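Local coordinates for DNA mismatch repair protein MutS (Thermus aquaticus, PDB 1EWQ) that takes part in DNA mismatch repair, binding mismatched DNA and showing a weak ATPase activity, at residues C[33-38]-C[95-100]. Residues are numbered along the deposited sequence; the frame is centred on the assembly and turned at random.
Sequences LFQVGD and ADQVEP. With nucleotides of chain B.
Two parallel neighbours in the mixed sheet of MutS domain I, the strands holding Phe34 and Ala95, meet here where the sheet runs out toward bound DNA. Ala95 is gripped at both its backbone N and its O: the N donates to Leu33 O (3.0 Å) and the O accepts from Gln35 N (2.9 Å), the bridging pattern of parallel strands. Phe34, with CG anti to its own N (chi1 -165°), turns the edge of its ring to the small methyl of Ala95, Phe34 CD1 lying 4.0 Å from Ala95 CB; helix 15-26 lies over this face of the sheet, Leu23 touching both side chains and the Tyr20 ring meeting that of Phe34. Beyond Asp96 the backbones diverge, and two glutamine side chains make the contact. Gln35 bends at chi2 and crosses Gln97 at about a right angle, CG against CG. Gln97 stays extended beyond CG, which carries its OE1 to Gly37 N for a 3.0 Å, nearly straight bond (170°), though the N-H arrives from above the amide's plane. Gly37 suits its place: its phi is positive, and a side chain would crowd the sugar of DC12 of chain B. Without the amide, as with an alanine at Gln97, Gly37 N would probably lose this acceptor and a DNA phosphate its NE2 donor. Offering acceptor and donor on one uncharged group, Gln97 joins protein backbone to DNA.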
loop_
_atom_site.group_PDB
_atom_site.type_symbol
_atom_site.label_atom_id
_atom_site.label_comp_id
_atom_site.label_asym_id
_atom_site.label_seq_id
_atom_site.Cartn_x
_atom_site.Cartn_y
_atom_site.Cartn_z
ATOM N N LEU C 33 7.614 -9.223 22.876
ATOM C CA LEU C 33 8.911 -8.564 22.794
ATOM C C LEU C 33 9.522 -8.734 24.172
ATOM O O LEU C 33 9.130 -8.068 25.131
ATOM C CB LEU C 33 8.740 -7.085 22.438
ATOM C CG LEU C 33 8.108 -6.872 21.053
ATOM C CD1 LEU C 33 7.934 -5.389 20.770
ATOM C CD2 LEU C 33 8.985 -7.509 19.984
ATOM N N PHE C 34 10.475 -9.656 24.252
ATOM C CA PHE C 34 11.146 -10.026 25.493
ATOM C C PHE C 34 12.404 -9.205 25.747
ATOM O O PHE C 34 13.426 -9.383 25.072
ATOM C CB PHE C 34 11.492 -11.515 25.416
ATOM C CG PHE C 34 11.856 -12.139 26.728
ATOM C CD1 PHE C 34 10.972 -12.102 27.805
ATOM C CD2 PHE C 34 13.056 -12.831 26.866
ATOM C CE1 PHE C 34 11.277 -12.749 29.002
ATOM C CE2 PHE C 34 13.375 -13.484 28.054
ATOM C CZ PHE C 34 12.482 -13.444 29.128
ATOM N N GLN C 35 12.329 -8.314 26.732
ATOM C CA GLN C 35 13.452 -7.453 27.094
ATOM C C GLN C 35 14.627 -8.196 27.740
ATOM O O GLN C 35 14.453 -8.943 28.704
ATOM C CB GLN C 35 12.953 -6.359 28.040
ATOM C CG GLN C 35 13.943 -5.882 29.103
ATOM C CD GLN C 35 14.949 -4.892 28.587
ATOM O OE1 GLN C 35 15.315 -3.936 29.281
ATOM N NE2 GLN C 35 15.426 -5.115 27.366
ATOM N N VAL C 36 15.820 -7.987 27.191
ATOM C CA VAL C 36 17.045 -8.595 27.713
ATOM C C VAL C 36 18.113 -7.527 27.532
ATOM O O VAL C 36 18.689 -7.400 26.458
ATOM C CB VAL C 36 17.474 -9.858 26.917
ATOM C CG1 VAL C 36 18.641 -10.543 27.620
ATOM C CG2 VAL C 36 16.320 -10.819 26.776
ATOM N N GLY C 37 18.370 -6.753 28.579
ATOM C CA GLY C 37 19.351 -5.691 28.463
ATOM C C GLY C 37 18.769 -4.532 27.667
ATOM O O GLY C 37 17.638 -4.111 27.915
ATOM N N ASP C 38 19.524 -4.018 26.701
ATOM C CA ASP C 38 19.045 -2.901 25.888
ATOM C C ASP C 38 18.387 -3.329 24.578
ATOM O O ASP C 38 18.360 -2.567 23.611
ATOM C CB ASP C 38 20.191 -1.941 25.591
ATOM C CG ASP C 38 20.794 -1.361 26.847
ATOM O OD1 ASP C 38 20.044 -0.788 27.668
ATOM O OD2 ASP C 38 22.021 -1.480 27.014
ATOM N N ALA C 95 7.253 -7.347 27.368
ATOM C CA ALA C 95 7.779 -7.927 28.588
ATOM C C ALA C 95 9.071 -7.197 28.925
ATOM O O ALA C 95 10.045 -7.269 28.176
ATOM C CB ALA C 95 8.043 -9.401 28.392
ATOM N N ASP C 96 9.073 -6.477 30.042
ATOM C CA ASP C 96 10.260 -5.741 30.462
ATOM C C ASP C 96 10.900 -6.346 31.703
ATOM O O ASP C 96 10.367 -7.276 32.312
ATOM C CB ASP C 96 9.917 -4.279 30.772
ATOM C CG ASP C 96 9.395 -3.525 29.565
ATOM O OD1 ASP C 96 9.996 -3.655 28.482
ATOM O OD2 ASP C 96 8.395 -2.792 29.711
ATOM N N GLN C 97 12.056 -5.803 32.067
ATOM C CA GLN C 97 12.763 -6.232 33.257
ATOM C C GLN C 97 12.202 -5.352 34.369
ATOM O O GLN C 97 12.417 -4.143 34.391
ATOM C CB GLN C 97 14.271 -6.028 33.077
ATOM C CG GLN C 97 14.863 -6.962 32.026
ATOM C CD GLN C 97 16.342 -6.747 31.784
ATOM O OE1 GLN C 97 16.994 -7.554 31.124
ATOM N NE2 GLN C 97 16.880 -5.653 32.312
ATOM N N VAL C 98 11.458 -5.978 35.270
ATOM C CA VAL C 98 10.808 -5.289 36.381
ATOM C C VAL C 98 11.713 -5.105 37.595
ATOM O O VAL C 98 11.402 -4.342 38.510
ATOM C CB VAL C 98 9.552 -6.076 36.807
ATOM C CG1 VAL C 98 8.844 -5.376 37.958
ATOM C CG2 VAL C 98 8.622 -6.227 35.613
ATOM N N GLU C 99 12.845 -5.793 37.585
ATOM C CA GLU C 99 13.780 -5.739 38.693
ATOM C C GLU C 99 15.164 -5.279 38.256
ATOM O O GLU C 99 15.765 -5.874 37.361
ATOM C CB GLU C 99 13.864 -7.131 39.308
ATOM C CG GLU C 99 14.881 -7.300 40.399
ATOM C CD GLU C 99 14.864 -8.707 40.948
ATOM O OE1 GLU C 99 15.007 -9.658 40.142
ATOM O OE2 GLU C 99 14.707 -8.861 42.181
ATOM N N PRO C 100 15.690 -4.210 38.876
ATOM C CA PRO C 100 17.025 -3.758 38.473
ATOM C C PRO C 100 18.012 -4.917 38.591
ATOM O O PRO C 100 18.012 -5.644 39.586
ATOM C CB PRO C 100 17.315 -2.616 39.449
ATOM C CG PRO C 100 16.475 -2.957 40.648
ATOM C CD PRO C 100 15.191 -3.428 40.018
ATOM P P DC B 12 26.206 -1.576 29.696
ATOM O OP1 DC B 12 25.491 -0.298 29.911
ATOM O OP2 DC B 12 27.380 -1.916 30.546
ATOM O "O5'" DC B 12 25.129 -2.742 29.798
ATOM C "C5'" DC B 12 23.831 -2.557 29.244
ATOM C "C4'" DC B 12 23.013 -3.819 29.370
ATOM O "O4'" DC B 12 23.553 -4.847 28.508
ATOM C "C3'" DC B 12 22.939 -4.424 30.768
ATOM O "O3'" DC B 12 21.610 -4.906 30.969
ATOM C "C2'" DC B 12 23.951 -5.559 30.716
ATOM C "C1'" DC B 12 23.905 -6.003 29.255
ATOM N N1 DC B 12 25.186 -6.486 28.708
ATOM C C2 DC B 12 25.172 -7.477 27.713
ATOM O O2 DC B 12 24.095 -7.987 27.385
ATOM N N3 DC B 12 26.339 -7.856 27.141
ATOM C C4 DC B 12 27.487 -7.310 27.542
ATOM N N4 DC B 12 28.607 -7.704 26.937
ATOM C C5 DC B 12 27.536 -6.332 28.582
ATOM C C6 DC B 12 26.372 -5.953 29.134
#